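Ankyrin repeat-containing protein YAR1 (PDB 4BSZ) is needed for a normal rate of cell proliferation, binds unfolded protein and is built from ankyrin repeats. Local coordinates at residues E13-I18 with S44-S49; D21-D26 with A60-I65; E50-A55 with V88-K93. All coordinates share one frame; numbering follows the deposited sequence.

Interaction 1: E13-I18 with S44-S49; sequences EDQDTI and STCKES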
loop_
_atom_site.group_PDB
_atom_site.type_symbol
_atom_site.label_atom_id
_atom_site.label_comp_id
_atom_site.label_asym_id
_atom_site.label_seq_id
_atom_site.Cartn_x
_atom_site.Cartn_y
_atom_site.Cartn_z
ATOM N N GLU B 13 -26.606 7.801 57.537
ATOM C CA GLU B 13 -26.559 6.382 57.880
ATOM C C GLU B 13 -27.722 5.610 57.258
ATOM O O GLU B 13 -27.581 4.453 56.855
ATOM C CB GLU B 13 -26.557 6.217 59.399
ATOM C CG GLU B 13 -26.221 4.823 59.881
ATOM C CD GLU B 13 -25.827 4.808 61.345
ATOM O OE1 GLU B 13 -25.815 5.891 61.972
ATOM O OE2 GLU B 13 -25.524 3.717 61.870
ATOM N N ASP B 14 -28.869 6.269 57.170
ATOM C CA ASP B 14 -30.057 5.648 56.606
ATOM C C ASP B 14 -30.109 5.806 55.093
ATOM O O ASP B 14 -30.744 5.007 54.409
ATOM C CB ASP B 14 -31.324 6.200 57.256
ATOM C CG ASP B 14 -31.512 5.695 58.670
ATOM O OD1 ASP B 14 -31.168 4.518 58.927
ATOM O OD2 ASP B 14 -31.994 6.468 59.523
ATOM N N GLN B 15 -29.451 6.836 54.567
ATOM C CA GLN B 15 -29.280 6.940 53.117
ATOM C C GLN B 15 -28.411 5.781 52.648
ATOM O O GLN B 15 -28.707 5.148 51.639
ATOM C CB GLN B 15 -28.664 8.281 52.716
ATOM C CG GLN B 15 -29.628 9.457 52.782
ATOM C CD GLN B 15 -28.982 10.771 52.384
ATOM O OE1 GLN B 15 -28.243 10.840 51.400
ATOM N NE2 GLN B 15 -29.249 11.823 53.158
ATOM N N ASP B 16 -27.350 5.501 53.409
ATOM C CA ASP B 16 -26.436 4.389 53.130
ATOM C C ASP B 16 -27.146 3.036 53.113
ATOM O O ASP B 16 -26.966 2.243 52.186
ATOM C CB ASP B 16 -25.282 4.362 54.140
ATOM C CG ASP B 16 -24.268 5.468 53.905
ATOM O OD1 ASP B 16 -24.064 5.852 52.731
ATOM O OD2 ASP B 16 -23.676 5.952 54.897
ATOM N N THR B 17 -27.954 2.781 54.139
ATOM C CA THR B 17 -28.717 1.535 54.232
ATOM C C THR B 17 -29.632 1.311 53.018
ATOM O O THR B 17 -29.709 0.203 52.476
ATOM C CB THR B 17 -29.551 1.491 55.526
ATOM O OG1 THR B 17 -28.673 1.523 56.663
ATOM C CG2 THR B 17 -30.409 0.232 55.567
ATOM N N ILE B 18 -30.313 2.376 52.600
ATOM C CA ILE B 18 -31.180 2.353 51.425
ATOM C C ILE B 18 -30.440 1.988 50.134
ATOM O O ILE B 18 -30.931 1.168 49.342
ATOM C CB ILE B 18 -31.885 3.707 51.242
ATOM C CG1 ILE B 18 -32.980 3.876 52.294
ATOM C CG2 ILE B 18 -32.470 3.831 49.844
ATOM C CD1 ILE B 18 -33.465 5.310 52.451
ATOM N N SER B 44 -35.061 10.027 45.646
ATOM C CA SER B 44 -34.170 10.706 44.707
ATOM C C SER B 44 -33.070 11.545 45.372
ATOM O O SER B 44 -32.249 12.148 44.681
ATOM C CB SER B 44 -34.977 11.565 43.727
ATOM O OG SER B 44 -35.781 12.514 44.407
ATOM N N THR B 45 -33.044 11.576 46.705
ATOM C CA THR B 45 -32.071 12.396 47.429
ATOM C C THR B 45 -31.020 11.576 48.185
ATOM O O THR B 45 -30.044 12.131 48.699
ATOM C CB THR B 45 -32.764 13.398 48.405
ATOM O OG1 THR B 45 -33.023 12.770 49.673
ATOM C CG2 THR B 45 -34.064 13.921 47.802
ATOM N N CYS B 46 -31.214 10.259 48.248
ATOM C CA CYS B 46 -30.268 9.386 48.947
ATOM C C CYS B 46 -28.986 9.222 48.147
ATOM O O CYS B 46 -29.001 8.700 47.031
ATOM C CB CYS B 46 -30.866 8.003 49.196
ATOM S SG CYS B 46 -32.538 7.982 49.843
ATOM N N LYS B 47 -27.873 9.659 48.721
ATOM C CA LYS B 47 -26.598 9.598 48.027
ATOM C C LYS B 47 -25.545 9.021 48.958
ATOM O O LYS B 47 -25.584 9.266 50.160
ATOM C CB LYS B 47 -26.212 10.991 47.527
ATOM C CG LYS B 47 -27.234 11.559 46.546
ATOM C CD LYS B 47 -26.928 12.980 46.126
ATOM C CE LYS B 47 -27.901 13.442 45.042
ATOM N NZ LYS B 47 -27.627 14.844 44.599
ATOM N N GLU B 48 -24.623 8.234 48.407
ATOM C CA GLU B 48 -23.567 7.606 49.206
ATOM C C GLU B 48 -22.687 8.667 49.858
ATOM O O GLU B 48 -22.690 9.826 49.440
ATOM C CB GLU B 48 -22.716 6.647 48.359
ATOM C CG GLU B 48 -22.001 5.554 49.164
ATOM C CD GLU B 48 -21.257 4.551 48.288
ATOM O OE1 GLU B 48 -20.900 4.909 47.149
ATOM O OE2 GLU B 48 -21.029 3.405 48.734
ATOM N N SER B 49 -21.948 8.265 50.888
ATOM C CA SER B 49 -21.143 9.192 51.675
ATOM C C SER B 49 -19.982 9.750 50.854
ATOM O O SER B 49 -19.827 10.967 50.710
ATOM C CB SER B 49 -20.605 8.486 52.923
ATOM O OG SER B 49 -21.596 7.657 53.510
#
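Gln15 and Asp16, on helix 12-24 of this ankyrin-repeat protein, hold the loop that runs from helix 27-37 toward helix 55-61. The main polar link is an amide-to-backbone hydrogen bond. Lys47 N gives its hydrogen to Gln15 OE1 at 3.0 Å, almost straight at 172°, with the donor tilted 20° from the carbonyl plane. Gln15 reaches it because its chain runs extended beyond CG, chi2 180°, and its other end is tied down as well, since NE2 bonds to Leu10 O. The amide is thus held at both ends and its rotation fixed. The second polar link is a weak bond from Ser49 OG to Asp16 OD1, 3.2 Å long, and OD1 also takes a weak bond from Gln12 NE2. The side chain of Lys47 reaches away from the helix to a salt bridge with Glu90. The apolar part is small. The aliphatic part of Gln15 lies alongside Cys46, where Gln15 CG is 4.1 Å from Cys46 CB, and one turn further along the helix the buried Ile18 sets its CD1 3.8 Å from Cys46 SG.

Interaction 2: D21-D26 with A60-I65; sequences DARAGD and AANGHI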
loop_
_atom_site.group_PDB
_atom_site.type_symbol
_atom_site.label_atom_id
_atom_site.label_comp_id
_atom_site.label_asym_id
_atom_site.label_seq_id
_atom_site.Cartn_x
_atom_site.Cartn_y
_atom_site.Cartn_z
ATOM N N ASP B 21 -29.020 -1.562 49.948
ATOM C CA ASP B 21 -30.125 -2.453 49.592
ATOM C C ASP B 21 -30.428 -2.436 48.109
ATOM O O ASP B 21 -30.856 -3.440 47.545
ATOM C CB ASP B 21 -31.392 -2.080 50.355
ATOM C CG ASP B 21 -31.388 -2.595 51.765
ATOM O OD1 ASP B 21 -30.551 -3.472 52.076
ATOM O OD2 ASP B 21 -32.232 -2.128 52.559
ATOM N N ALA B 22 -30.240 -1.281 47.486
ATOM C CA ALA B 22 -30.315 -1.191 46.035
ATOM C C ALA B 22 -29.169 -1.996 45.417
ATOM O O ALA B 22 -29.354 -2.715 44.433
ATOM C CB ALA B 22 -30.249 0.259 45.592
ATOM N N ARG B 23 -27.987 -1.872 46.013
ATOM C CA ARG B 23 -26.808 -2.588 45.557
ATOM C C ARG B 23 -27.065 -4.088 45.602
ATOM O O ARG B 23 -26.922 -4.788 44.594
ATOM C CB ARG B 23 -25.618 -2.228 46.443
ATOM C CG ARG B 23 -24.269 -2.729 45.966
ATOM C CD ARG B 23 -23.169 -2.179 46.864
ATOM N NE ARG B 23 -21.837 -2.603 46.445
ATOM C CZ ARG B 23 -20.709 -2.058 46.884
ATOM N NH1 ARG B 23 -20.743 -1.055 47.750
ATOM N NH2 ARG B 23 -19.543 -2.513 46.449
ATOM N N ALA B 24 -27.463 -4.568 46.776
ATOM C CA ALA B 24 -27.745 -5.978 46.980
ATOM C C ALA B 24 -28.851 -6.499 46.050
ATOM O O ALA B 24 -28.866 -7.682 45.694
ATOM C CB ALA B 24 -28.120 -6.224 48.435
ATOM N N GLY B 25 -29.775 -5.623 45.666
ATOM C CA GLY B 25 -30.937 -6.042 44.906
ATOM C C GLY B 25 -32.128 -6.451 45.769
ATOM O O GLY B 25 -33.099 -7.023 45.258
ATOM N N ASP B 26 -32.076 -6.161 47.070
ATOM C CA ASP B 26 -33.197 -6.478 47.953
ATOM C C ASP B 26 -34.369 -5.565 47.646
ATOM O O ASP B 26 -34.639 -4.617 48.381
ATOM C CB ASP B 26 -32.812 -6.374 49.440
ATOM C CG ASP B 26 -33.796 -7.111 50.357
ATOM O OD1 ASP B 26 -34.933 -7.416 49.926
ATOM O OD2 ASP B 26 -33.437 -7.383 51.522
ATOM N N ALA B 60 -27.981 -0.217 38.947
ATOM C CA ALA B 60 -27.671 -0.230 37.525
ATOM C C ALA B 60 -26.364 -0.963 37.243
ATOM O O ALA B 60 -26.256 -1.725 36.279
ATOM C CB ALA B 60 -27.623 1.185 36.982
ATOM N N ALA B 61 -25.376 -0.725 38.095
ATOM C CA ALA B 61 -24.067 -1.332 37.948
ATOM C C ALA B 61 -24.154 -2.844 38.147
ATOM O O ALA B 61 -23.354 -3.608 37.599
ATOM C CB ALA B 61 -23.117 -0.715 38.941
ATOM N N ASN B 62 -25.147 -3.269 38.923
ATOM C CA ASN B 62 -25.296 -4.674 39.279
ATOM C C ASN B 62 -26.353 -5.445 38.484
ATOM O O ASN B 62 -26.615 -6.617 38.766
ATOM C CB ASN B 62 -25.561 -4.799 40.773
ATOM C CG ASN B 62 -24.344 -4.463 41.601
ATOM O OD1 ASN B 62 -23.235 -4.346 41.075
ATOM N ND2 ASN B 62 -24.537 -4.329 42.911
ATOM N N GLY B 63 -26.961 -4.781 37.506
ATOM C CA GLY B 63 -27.852 -5.433 36.564
ATOM C C GLY B 63 -29.167 -5.932 37.130
ATOM O O GLY B 63 -29.812 -6.789 36.526
ATOM N N HIS B 64 -29.563 -5.392 38.283
ATOM C CA HIS B 64 -30.820 -5.735 38.939
ATOM C C HIS B 64 -31.985 -4.984 38.316
ATOM O O HIS B 64 -32.489 -4.002 38.885
ATOM C CB HIS B 64 -30.745 -5.391 40.420
ATOM C CG HIS B 64 -29.664 -6.117 41.155
ATOM N ND1 HIS B 64 -29.368 -7.444 40.920
ATOM C CD2 HIS B 64 -28.803 -5.703 42.116
ATOM C CE1 HIS B 64 -28.376 -7.814 41.711
ATOM N NE2 HIS B 64 -28.012 -6.776 42.442
ATOM N N ILE B 65 -32.421 -5.469 37.159
ATOM C CA ILE B 65 -33.439 -4.801 36.357
ATOM C C ILE B 65 -34.758 -4.498 37.106
ATOM O O ILE B 65 -35.352 -3.434 36.913
ATOM C CB ILE B 65 -33.706 -5.610 35.074
ATOM C CG1 ILE B 65 -34.567 -4.819 34.091
ATOM C CG2 ILE B 65 -34.319 -6.957 35.411
ATOM C CD1 ILE B 65 -33.826 -3.735 33.391
#
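The turns that close the first helices of two successive helical pairs in this ankyrin-repeat stack meet here, where Asn62 and His64 converge on the carbonyl of Arg23. Asn62 ND2 donates to Arg23 O at 3.0 Å with an angle of 161°; the oxygen lies in the amide plane, whereas the donor stands above the carbonyl plane. His64 NE2 approaches the same oxygen with its ring edge, but the bond is weak, 3.1 Å and bent to 120°. Two side chains thus serve one carbonyl. The imidazole also covers Gly25, whose CA sits over one ring face 3.9 Å from the centroid as a CH-pi contact. Positive phi at Gly25 already suits a glycine, since a CB would press on the preceding carbonyl O; it would probably also crowd the imidazole. Gly63 forms the Schellman motif ending helix 55-61, carrying the chain round to His64 at the N-cap of the next helix. Arg23 directs its extended side chain past Asn62 ND2; outside this contact, acidic side chains of another protein's chain salt-bridge Arg23 NE and bond Asn62 ND2. Around the contact, Ala22 and Arg23 pack on helix 55-61, while Ala60 and Ala61 face helix 98-104.

Interaction 3: E50-A55 with V88-K93; sequences ESDSTA and VNEVNK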
loop_
_atom_site.group_PDB
_atom_site.type_symbol
_atom_site.label_atom_id
_atom_site.label_comp_id
_atom_site.label_asym_id
_atom_site.label_seq_id
_atom_site.Cartn_x
_atom_site.Cartn_y
_atom_site.Cartn_z
ATOM N N GLU B 50 -19.179 8.843 50.309
ATOM C CA GLU B 50 -17.944 9.213 49.629
ATOM C C GLU B 50 -18.187 9.689 48.204
ATOM O O GLU B 50 -17.679 10.731 47.798
ATOM C CB GLU B 50 -16.973 8.026 49.601
ATOM C CG GLU B 50 -16.747 7.338 50.944
ATOM C CD GLU B 50 -15.640 7.975 51.768
ATOM O OE1 GLU B 50 -15.641 9.215 51.923
ATOM O OE2 GLU B 50 -14.767 7.228 52.261
ATOM N N SER B 51 -18.968 8.923 47.450
ATOM C CA SER B 51 -19.036 9.095 46.003
ATOM C C SER B 51 -20.087 10.079 45.490
ATOM O O SER B 51 -19.887 10.690 44.441
ATOM C CB SER B 51 -19.228 7.737 45.329
ATOM O OG SER B 51 -20.356 7.071 45.867
ATOM N N ASP B 52 -21.185 10.223 46.236
ATOM C CA ASP B 52 -22.375 11.001 45.840
ATOM C C ASP B 52 -23.261 10.217 44.858
ATOM O O ASP B 52 -24.219 10.758 44.294
ATOM C CB ASP B 52 -22.024 12.402 45.303
ATOM C CG ASP B 52 -22.840 13.503 45.956
ATOM O OD1 ASP B 52 -23.164 13.367 47.155
ATOM O OD2 ASP B 52 -23.155 14.503 45.273
ATOM N N SER B 53 -22.936 8.935 44.685
ATOM C CA SER B 53 -23.680 8.033 43.805
ATOM C C SER B 53 -25.052 7.699 44.362
ATOM O O SER B 53 -25.199 7.437 45.553
ATOM C CB SER B 53 -22.910 6.729 43.603
ATOM O OG SER B 53 -21.586 6.981 43.172
ATOM N N THR B 54 -26.056 7.686 43.491
ATOM C CA THR B 54 -27.426 7.389 43.901
ATOM C C THR B 54 -27.718 5.890 43.946
ATOM O O THR B 54 -26.862 5.066 43.614
ATOM C CB THR B 54 -28.442 8.049 42.962
ATOM O OG1 THR B 54 -28.469 7.345 41.710
ATOM C CG2 THR B 54 -28.071 9.514 42.731
ATOM N N ALA B 55 -28.935 5.545 44.361
ATOM C CA ALA B 55 -29.366 4.149 44.406
ATOM C C ALA B 55 -29.517 3.603 42.992
ATOM O O ALA B 55 -29.327 2.413 42.750
ATOM C CB ALA B 55 -30.675 4.020 45.168
ATOM N N VAL B 88 -32.219 10.745 36.788
ATOM C CA VAL B 88 -31.710 9.708 35.905
ATOM C C VAL B 88 -30.300 10.060 35.435
ATOM O O VAL B 88 -29.427 9.194 35.319
ATOM C CB VAL B 88 -32.653 9.469 34.687
ATOM C CG1 VAL B 88 -34.076 9.196 35.160
ATOM C CG2 VAL B 88 -32.640 10.648 33.727
ATOM N N ASN B 89 -30.078 11.347 35.205
ATOM C CA ASN B 89 -28.818 11.819 34.672
ATOM C C ASN B 89 -27.929 12.376 35.768
ATOM O O ASN B 89 -26.996 13.116 35.485
ATOM C CB ASN B 89 -29.065 12.880 33.595
ATOM C CG ASN B 89 -29.807 12.326 32.389
ATOM O OD1 ASN B 89 -29.420 11.299 31.826
ATOM N ND2 ASN B 89 -30.881 13.003 31.992
ATOM N N GLU B 90 -28.227 12.033 37.020
ATOM C CA GLU B 90 -27.440 12.519 38.151
ATOM C C GLU B 90 -26.042 11.900 38.105
ATOM O O GLU B 90 -25.884 10.710 37.801
ATOM C CB GLU B 90 -28.142 12.209 39.478
ATOM C CG GLU B 90 -27.840 13.194 40.603
ATOM C CD GLU B 90 -26.634 12.795 41.444
ATOM O OE1 GLU B 90 -26.114 11.678 41.252
ATOM O OE2 GLU B 90 -26.207 13.595 42.306
ATOM N N VAL B 91 -25.035 12.725 38.384
ATOM C CA VAL B 91 -23.634 12.308 38.332
ATOM C C VAL B 91 -23.004 12.321 39.726
ATOM O O VAL B 91 -23.343 13.163 40.567
ATOM C CB VAL B 91 -22.797 13.221 37.384
ATOM C CG1 VAL B 91 -23.359 13.189 35.977
ATOM C CG2 VAL B 91 -22.735 14.648 37.901
ATOM N N ASN B 92 -22.094 11.386 39.980
ATOM C CA ASN B 92 -21.386 11.366 41.261
ATOM C C ASN B 92 -20.181 12.309 41.239
ATOM O O ASN B 92 -20.022 13.065 40.286
ATOM C CB ASN B 92 -20.982 9.939 41.642
ATOM C CG ASN B 92 -20.157 9.257 40.567
ATOM O OD1 ASN B 92 -19.367 9.892 39.870
ATOM N ND2 ASN B 92 -20.345 7.950 40.429
ATOM N N LYS B 93 -19.342 12.272 42.274
ATOM C CA LYS B 93 -18.200 13.190 42.356
ATOM C C LYS B 93 -17.257 13.040 41.158
ATOM O O LYS B 93 -16.554 13.982 40.778
ATOM C CB LYS B 93 -17.411 13.006 43.662
ATOM C CG LYS B 93 -18.126 13.472 44.929
ATOM C CD LYS B 93 -17.119 13.944 45.986
ATOM C CE LYS B 93 -17.625 13.755 47.426
ATOM N NZ LYS B 93 -18.919 14.434 47.721
#
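Ser51 and Lys93 join two successive loops of the ankyrin-repeat stack, each leading into the first helix of its pair; the touching parts run nearly antiparallel, 171° apart. The backbone link is Lys93 N to Ser51 O at 2.7 Å, nearly along the C=O axis. Side-chain bonds run beside it: Asn92 ND2 donates to Ser53 OG at 3.2 Å, and Ser53 OG donates in turn to Ser51 OG, which is also bonded to Glu48 OE1. Asn92 reaches the serine with CG between its backbone N and carbonyl carbon, chi1 55°, while its OD1 accepts from Thr94 N and Asn96 N; ND2 also bonds an acidic side chain of another protein's chain. An alanine in place of Ser53 is likely to break this pair of bonds, leaving Asn92 ND2 without this partner and Ser51 OG without the hydroxyl bonded to it. Charges meet less closely: Asp52 OD1 and Lys93 NZ stay beyond salt-bridge range, and the carboxylates of Asp52 and Glu90 are like charges whose repulsion is probably eased by Lys47, salt-bridged to Glu90. The bent chain of Glu90, chi2 -90°, sets its OE1 in van der Waals contact with the methyl CG2 of Thr54, 3.3 Å away.

In the fold
The three contacts illustrate how a repeat stack is tied at different levels. Interactions 1 and 2 share helix 12-24: the first holds its earlier turns to a loop, the second its C-terminal end to the turn after helix 55-61. Interaction 3 joins the loop before helix 55-61 to the loop before helix 98-104. Interactions 1 and 3 are partly buried and meet through the Lys47-Glu90 salt bridge and a probable hydrogen bond from Glu48 N to Ser53 O. Interaction 2 lies at the surface, touching interaction 3 where Ala22 CB meets Ala55 O. Its chemistry centres on one helix-end carbonyl and an imidazole face, whereas 1 and 3 each combine a straight backbone N-H bond with side-chain links.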